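Local structure of listeriolysin O (Listeria monocytogenes, 4CDB) at residues K188-S193 and V308-S313; V264-S269 and D330-G335. The protein causes cytolysis by binding cholesterol-containing host membranes, changing conformation and inserting into them as an oligomeric pore. All coordinates share one frame; numbering follows the deposited sequence.

Interaction 1 of 2, residues K188-S193 and V308-S313. With NA (sodium ion), chain T.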
ATOM      1  N   LYS A 188     -12.494  -1.667  -1.658  1.00 40.23           N
ATOM      2  CA  LYS A 188     -13.396  -1.054  -2.634  1.00 43.15           C
ATOM      3  C   LYS A 188     -14.266   0.020  -1.988  1.00 46.65           C
ATOM      4  O   LYS A 188     -14.508   1.073  -2.577  1.00 47.66           O
ATOM      5  CB  LYS A 188     -14.274  -2.107  -3.318  1.00 47.94           C
ATOM      6  CG  LYS A 188     -13.495  -3.258  -3.944  1.00 53.49           C
ATOM      7  CD  LYS A 188     -14.409  -4.295  -4.591  1.00 57.59           C
ATOM      8  CE  LYS A 188     -14.690  -3.957  -6.047  1.00 62.60           C
ATOM      9  NZ  LYS A 188     -14.942  -5.178  -6.868  1.00 66.82           N
ATOM     10  N   ALA A 189     -14.739  -0.254  -0.775  1.00 44.88           N
ATOM     11  CA  ALA A 189     -15.522   0.722  -0.024  1.00 45.66           C
ATOM     12  C   ALA A 189     -14.668   1.936   0.325  1.00 41.55           C
ATOM     13  O   ALA A 189     -15.106   3.078   0.186  1.00 43.52           O
ATOM     14  CB  ALA A 189     -16.091   0.090   1.240  1.00 40.42           C
ATOM     15  N   VAL A 190     -13.447   1.679   0.779  1.00 37.33           N
ATOM     16  CA  VAL A 190     -12.516   2.748   1.121  1.00 43.83           C
ATOM     17  C   VAL A 190     -12.141   3.558  -0.118  1.00 44.72           C
ATOM     18  O   VAL A 190     -12.012   4.780  -0.056  1.00 47.64           O
ATOM     19  CB  VAL A 190     -11.237   2.191   1.784  1.00 43.51           C
ATOM     20  CG1 VAL A 190     -10.257   3.311   2.089  1.00 44.93           C
ATOM     21  CG2 VAL A 190     -11.586   1.438   3.055  1.00 46.21           C
ATOM     22  N   ASN A 191     -11.988   2.873  -1.248  1.00 46.92           N
ATOM     23  CA  ASN A 191     -11.574   3.524  -2.490  1.00 47.33           C
ATOM     24  C   ASN A 191     -12.640   4.459  -3.065  1.00 55.13           C
ATOM     25  O   ASN A 191     -12.359   5.248  -3.965  1.00 64.70           O
ATOM     26  CB  ASN A 191     -11.156   2.489  -3.539  1.00 40.59           C
ATOM     27  CG  ASN A 191     -10.368   3.104  -4.683  1.00 47.63           C
ATOM     28  OD1 ASN A 191      -9.532   3.984  -4.474  1.00 35.49           O
ATOM     29  ND2 ASN A 191     -10.640   2.650  -5.901  1.00 50.04           N
ATOM     30  N   ASN A 192     -13.860   4.370  -2.544  1.00 56.74           N
ATOM     31  CA  ASN A 192     -14.918   5.297  -2.933  1.00 61.42           C
ATOM     32  C   ASN A 192     -14.664   6.698  -2.382  1.00 59.91           C
ATOM     33  O   ASN A 192     -15.287   7.667  -2.809  1.00 61.92           O
ATOM     34  CB  ASN A 192     -16.292   4.786  -2.490  1.00 65.46           C
ATOM     35  CG  ASN A 192     -16.814   3.671  -3.376  1.00 66.54           C
ATOM     36  OD1 ASN A 192     -16.446   3.567  -4.545  1.00 70.06           O
ATOM     37  ND2 ASN A 192     -17.685   2.834  -2.823  1.00 64.52           N
ATOM     38  N   SER A 193     -13.744   6.790  -1.427  1.00 58.32           N
ATOM     39  CA  SER A 193     -13.333   8.076  -0.879  1.00 56.99           C
ATOM     40  C   SER A 193     -11.934   8.441  -1.355  1.00 55.44           C
ATOM     41  O   SER A 193     -11.688   9.573  -1.772  1.00 61.15           O
ATOM     42  CB  SER A 193     -13.369   8.046   0.649  1.00 57.94           C
ATOM     43  OG  SER A 193     -14.656   7.688   1.118  1.00 58.87           O
ATOM     44  N   VAL A 308      -8.766   8.718   5.235  1.00 48.13           N
ATOM     45  CA  VAL A 308     -10.086   8.286   5.678  1.00 43.49           C
ATOM     46  C   VAL A 308      -9.947   7.648   7.058  1.00 43.05           C
ATOM     47  O   VAL A 308      -9.199   6.685   7.230  1.00 40.74           O
ATOM     48  CB  VAL A 308     -10.700   7.269   4.703  1.00 44.30           C
ATOM     49  CG1 VAL A 308     -12.083   6.845   5.174  1.00 45.76           C
ATOM     50  CG2 VAL A 308     -10.773   7.861   3.306  1.00 43.73           C
ATOM     51  N   ILE A 309     -10.664   8.188   8.039  1.00 46.45           N
ATOM     52  CA  ILE A 309     -10.498   7.768   9.426  1.00 45.61           C
ATOM     53  C   ILE A 309     -11.776   7.161  10.006  1.00 45.76           C
ATOM     54  O   ILE A 309     -12.836   7.790   9.981  1.00 49.08           O
ATOM     55  CB  ILE A 309     -10.064   8.958  10.311  1.00 49.53           C
ATOM     56  CG1 ILE A 309      -8.909   9.719   9.656  1.00 46.46           C
ATOM     57  CG2 ILE A 309      -9.684   8.487  11.707  1.00 49.18           C
ATOM     58  CD1 ILE A 309      -8.482  10.956  10.419  1.00 47.82           C
ATOM     59  N   TYR A 310     -11.671   5.939  10.527  1.00 39.18           N
ATOM     60  CA  TYR A 310     -12.795   5.279  11.191  1.00 38.00           C
ATOM     61  C   TYR A 310     -12.492   5.057  12.671  1.00 41.77           C
ATOM     62  O   TYR A 310     -11.358   4.741  13.036  1.00 40.47           O
ATOM     63  CB  TYR A 310     -13.104   3.929  10.537  1.00 37.98           C
ATOM     64  CG  TYR A 310     -13.330   3.983   9.044  1.00 42.48           C
ATOM     65  CD1 TYR A 310     -14.334   4.774   8.501  1.00 42.01           C
ATOM     66  CD2 TYR A 310     -12.557   3.223   8.179  1.00 43.13           C
ATOM     67  CE1 TYR A 310     -14.551   4.818   7.136  1.00 42.39           C
ATOM     68  CE2 TYR A 310     -12.764   3.258   6.814  1.00 48.70           C
ATOM     69  CZ  TYR A 310     -13.762   4.056   6.297  1.00 47.42           C
ATOM     70  OH  TYR A 310     -13.971   4.095   4.939  1.00 51.01           O
ATOM     71  N   GLY A 311     -13.507   5.210  13.519  1.00 44.57           N
ATOM     72  CA  GLY A 311     -13.364   4.964  14.944  1.00 46.30           C
ATOM     73  C   GLY A 311     -12.434   5.932  15.653  1.00 54.57           C
ATOM     74  O   GLY A 311     -11.883   5.616  16.711  1.00 54.61           O
ATOM     75  N   GLY A 312     -12.258   7.114  15.070  1.00 57.91           N
ATOM     76  CA  GLY A 312     -11.395   8.124  15.651  1.00 66.53           C
ATOM     77  C   GLY A 312     -12.159   9.131  16.488  1.00 76.33           C
ATOM     78  O   GLY A 312     -11.567  10.010  17.112  1.00 81.11           O
ATOM     79  N   SER A 313     -13.481   9.000  16.503  1.00 81.72           N
ATOM     80  CA  SER A 313     -14.332   9.920  17.250  1.00 91.58           C
ATOM     81  C   SER A 313     -15.233   9.177  18.231  1.00 97.63           C
ATOM     82  O   SER A 313     -15.221   7.946  18.290  1.00 92.68           O
ATOM     83  CB  SER A 313     -15.169  10.773  16.294  1.00 94.04           C
ATOM     84  OG  SER A 313     -15.921  11.746  16.999  1.00 97.82           O
TER
HETATM   85 NA    NA T1545     -16.007   5.277   4.039  1.00 82.75          NA
HETATM   86  O   HOH W   1     -16.027   5.056   1.065  1.00 72.42           O
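Val190 lays CG2 against the hydroxyl end of the Tyr310 ring, 4.0 Å from Tyr310 OH, meeting the edge near the ring plane instead of a face. The ring carbon beside CZ, Tyr310 CE2, is 4.3 Å from the same Val190 CG2. CG1 of Val190, anti to the backbone N (chi1 178°), packs on the ring of Tyr265 on strand 262-270, leaving CG2, anti to the carbonyl carbon, for Tyr310. One helical turn on, Ser193 CB rests on Val308 CG2 at 3.7 Å. These two apolar touches seat helix 187-194 on the end of strand 303-310. In cholesterol-dependent cytolysins such short helices, packed against the core sheet of domain 3, are the ones that unfold into membrane-crossing hairpins; a predicted transmembrane strand runs into the first turn of this helix. No hydrogen bond links the two segments directly; a sodium ion lies beside the join. Tyr310 OH binds it at 2.5 Å, and the ion sits at the ring edge, in the ring plane. Water 1, a more distant ligand, lies 3.0 Å from the sodium and 3.0 Å from Ser193 OG. The carbonyl O of Ser193 accepts a hydrogen bond from Lys306 NZ, and Asn191, whose CB points away from the strand, accepts one from Val196 N at OD1.

Interaction 2 of 2, residues V264-S269 and D330-G335; sequences VYLKLS and DILKKG. With NA (sodium ion), chain N.
Leu266 leaves strand 262-270 with its CB directed at segment 330-335. CG stands anti to the carbonyl carbon (chi1 -67°), and the reach ends at CD1, which comes to 4.1 Å from Leu332 CD2. The two leucines approach tip to tip, Leu332 bringing its methyl nearer although its CB sets off across the line of approach. Two residues back along the strand, on the same face, Val264 CG1 meets Ile331 CG2 at 4.2 Å. These side chains cross at about a right angle: Ile331 uses its short branch while the longer one leads away. The contact is wholly apolar. Between Val264 and Leu266, Tyr265 projects from the other face, its OH binding a sodium ion at 2.5 Å in the plane of the ring; water 2, Gln78 and Phe183 O also coordinate the ion. The 330-335 loop thus lies over one face of the core antiparallel sheet of domain 3, the sheet characteristic of the cholesterol-dependent cytolysins, where Leu332 also touches Phe213 of strand 207-222 and Ile331 also touches Ile309 of strand 303-310, the strands that flank 262-270.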
ATOM      1  N   VAL A 264      -6.946   4.239  10.141  1.00 30.56           N
ATOM      2  CA  VAL A 264      -6.686   5.323   9.204  1.00 35.27           C
ATOM      3  C   VAL A 264      -6.214   4.755   7.873  1.00 32.19           C
ATOM      4  O   VAL A 264      -5.205   4.051   7.817  1.00 31.91           O
ATOM      5  CB  VAL A 264      -5.608   6.281   9.743  1.00 36.57           C
ATOM      6  CG1 VAL A 264      -5.369   7.413   8.762  1.00 40.52           C
ATOM      7  CG2 VAL A 264      -6.016   6.828  11.099  1.00 35.95           C
ATOM      8  N   TYR A 265      -6.954   5.043   6.806  1.00 30.76           N
ATOM      9  CA  TYR A 265      -6.523   4.684   5.461  1.00 35.43           C
ATOM     10  C   TYR A 265      -5.892   5.903   4.798  1.00 40.97           C
ATOM     11  O   TYR A 265      -6.427   7.009   4.889  1.00 41.26           O
ATOM     12  CB  TYR A 265      -7.694   4.175   4.621  1.00 36.87           C
ATOM     13  CG  TYR A 265      -8.135   2.767   4.952  1.00 38.14           C
ATOM     14  CD1 TYR A 265      -7.481   1.668   4.409  1.00 37.65           C
ATOM     15  CD2 TYR A 265      -9.215   2.536   5.793  1.00 43.56           C
ATOM     16  CE1 TYR A 265      -7.884   0.376   4.705  1.00 38.86           C
ATOM     17  CE2 TYR A 265      -9.626   1.251   6.094  1.00 46.49           C
ATOM     18  CZ  TYR A 265      -8.959   0.175   5.548  1.00 46.66           C
ATOM     19  OH  TYR A 265      -9.371  -1.103   5.851  1.00 51.28           O
ATOM     20  N   LEU A 266      -4.759   5.700   4.135  1.00 39.60           N
ATOM     21  CA  LEU A 266      -4.024   6.805   3.525  1.00 45.87           C
ATOM     22  C   LEU A 266      -3.807   6.610   2.033  1.00 45.82           C
ATOM     23  O   LEU A 266      -3.563   5.495   1.570  1.00 46.08           O
ATOM     24  CB  LEU A 266      -2.670   6.994   4.212  1.00 43.85           C
ATOM     25  CG  LEU A 266      -2.695   7.476   5.661  1.00 49.63           C
ATOM     26  CD1 LEU A 266      -1.285   7.556   6.215  1.00 52.26           C
ATOM     27  CD2 LEU A 266      -3.387   8.823   5.755  1.00 52.26           C
ATOM     28  N   LYS A 267      -3.898   7.707   1.288  1.00 48.02           N
ATOM     29  CA  LYS A 267      -3.576   7.714  -0.131  1.00 51.83           C
ATOM     30  C   LYS A 267      -2.511   8.773  -0.395  1.00 51.63           C
ATOM     31  O   LYS A 267      -2.821   9.957  -0.539  1.00 56.42           O
ATOM     32  CB  LYS A 267      -4.827   8.001  -0.964  1.00 52.01           C
ATOM     33  CG  LYS A 267      -4.594   8.092  -2.466  1.00 50.99           C
ATOM     34  CD  LYS A 267      -5.215   9.366  -3.013  1.00 55.00           C
ATOM     35  CE  LYS A 267      -5.640   9.211  -4.461  1.00 55.60           C
ATOM     36  NZ  LYS A 267      -6.374  10.415  -4.937  1.00 56.53           N
ATOM     37  N   LEU A 268      -1.254   8.346  -0.435  1.00 50.06           N
ATOM     38  CA  LEU A 268      -0.143   9.246  -0.730  1.00 48.31           C
ATOM     39  C   LEU A 268       0.058   9.312  -2.240  1.00 52.59           C
ATOM     40  O   LEU A 268       0.030   8.284  -2.914  1.00 56.47           O
ATOM     41  CB  LEU A 268       1.138   8.759  -0.047  1.00 44.34           C
ATOM     42  CG  LEU A 268       1.452   9.242   1.374  1.00 45.79           C
ATOM     43  CD1 LEU A 268       0.226   9.221   2.275  1.00 46.78           C
ATOM     44  CD2 LEU A 268       2.561   8.393   1.976  1.00 46.70           C
ATOM     45  N   SER A 269       0.251  10.517  -2.771  1.00 49.30           N
ATOM     46  CA  SER A 269       0.374  10.695  -4.215  1.00 52.90           C
ATOM     47  C   SER A 269       1.330  11.823  -4.597  1.00 58.32           C
ATOM     48  O   SER A 269       1.477  12.802  -3.864  1.00 56.36           O
ATOM     49  CB  SER A 269      -1.001  10.946  -4.839  1.00 57.09           C
ATOM     50  OG  SER A 269      -1.610  12.099  -4.290  1.00 64.84           O
ATOM     51  N   ASP A 330       0.375  14.400  12.304  1.00117.11           N
ATOM     52  CA  ASP A 330      -0.574  15.024  13.214  1.00118.46           C
ATOM     53  C   ASP A 330      -1.787  14.111  13.312  1.00114.61           C
ATOM     54  O   ASP A 330      -2.302  13.851  14.400  1.00113.92           O
ATOM     55  CB  ASP A 330      -0.994  16.400  12.695  1.00122.51           C
ATOM     56  CG  ASP A 330       0.187  17.322  12.451  1.00125.22           C
ATOM     57  OD1 ASP A 330       1.260  17.093  13.050  1.00125.87           O
ATOM     58  OD2 ASP A 330       0.042  18.281  11.662  1.00125.96           O
ATOM     59  N   ILE A 331      -2.233  13.629  12.156  1.00113.11           N
ATOM     60  CA  ILE A 331      -3.319  12.661  12.078  1.00112.59           C
ATOM     61  C   ILE A 331      -2.877  11.343  12.703  1.00109.27           C
ATOM     62  O   ILE A 331      -3.592  10.754  13.516  1.00107.97           O
ATOM     63  CB  ILE A 331      -3.753  12.411  10.613  1.00111.56           C
ATOM     64  CG1 ILE A 331      -4.563  13.593  10.070  1.00113.20           C
ATOM     65  CG2 ILE A 331      -4.564  11.130  10.500  1.00110.02           C
ATOM     66  CD1 ILE A 331      -3.726  14.750   9.553  1.00114.92           C
ATOM     67  N   LEU A 332      -1.685  10.895  12.322  1.00106.30           N
ATOM     68  CA  LEU A 332      -1.125   9.643  12.821  1.00102.74           C
ATOM     69  C   LEU A 332      -0.759   9.737  14.301  1.00102.27           C
ATOM     70  O   LEU A 332      -0.606   8.719  14.977  1.00101.00           O
ATOM     71  CB  LEU A 332       0.107   9.238  12.000  1.00101.24           C
ATOM     72  CG  LEU A 332      -0.083   8.689  10.579  1.00 97.90           C
ATOM     73  CD1 LEU A 332      -1.086   7.546  10.568  1.00 97.23           C
ATOM     74  CD2 LEU A 332      -0.489   9.773   9.588  1.00 97.43           C
ATOM     75  N   LYS A 333      -0.619  10.961  14.797  1.00102.00           N
ATOM     76  CA  LYS A 333      -0.284  11.199  16.197  1.00101.38           C
ATOM     77  C   LYS A 333      -1.432  10.809  17.127  1.00 98.76           C
ATOM     78  O   LYS A 333      -1.238  10.075  18.096  1.00 98.02           O
ATOM     79  CB  LYS A 333       0.068  12.674  16.408  1.00103.22           C
ATOM     80  CG  LYS A 333       0.403  13.044  17.841  1.00104.13           C
ATOM     81  CD  LYS A 333       0.243  14.541  18.068  1.00106.23           C
ATOM     82  CE  LYS A 333       1.028  15.348  17.045  1.00106.23           C
ATOM     83  NZ  LYS A 333       0.806  16.813  17.201  1.00107.55           N
ATOM     84  N   LYS A 334      -2.628  11.303  16.818  1.00 97.95           N
ATOM     85  CA  LYS A 334      -3.808  11.093  17.654  1.00 99.37           C
ATOM     86  C   LYS A 334      -4.298   9.642  17.647  1.00100.10           C
ATOM     87  O   LYS A 334      -4.245   8.963  16.622  1.00 99.07           O
ATOM     88  CB  LYS A 334      -4.936  12.034  17.208  1.00 97.78           C
ATOM     89  CG  LYS A 334      -6.242  11.896  17.983  1.00 98.21           C
ATOM     90  CD  LYS A 334      -7.301  12.868  17.472  1.00100.81           C
ATOM     91  CE  LYS A 334      -7.675  12.590  16.021  1.00100.70           C
ATOM     92  NZ  LYS A 334      -8.380  11.287  15.855  1.00 98.55           N
ATOM     93  N   GLY A 335      -4.766   9.170  18.799  1.00 99.54           N
ATOM     94  CA  GLY A 335      -5.391   7.864  18.884  1.00 98.45           C
ATOM     95  C   GLY A 335      -4.459   6.733  19.274  1.00 97.82           C
ATOM     96  O   GLY A 335      -4.863   5.571  19.292  1.00 95.08           O
TER
HETATM   97 NA    NA N1539      -8.149  -3.000   4.760  1.00 56.28          NA
HETATM   98  O   HOH W   2      -6.017  -3.622   6.061  1.00 40.98           O

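Overall arrangement
From the N terminus, helix 187-194 comes first, then strand 262-270, strand 303-310 and last the loop holding 330-335, so the segments alternate and the loops closed by the two interactions cross. Interaction 1 closes 114 intervening residues, among them strand 262-270; interaction 2 closes 60, among them the whole of strand 303-310. Those two strands are antiparallel neighbours, joined by a probable hydrogen bond from Tyr265 N to Val308 O at 2.8 Å. The contact centres lie about 11 Å apart on opposite faces of this sheet: the helix on one, the loop on the other. Tyr265 packs on Tyr310 across the strand pair.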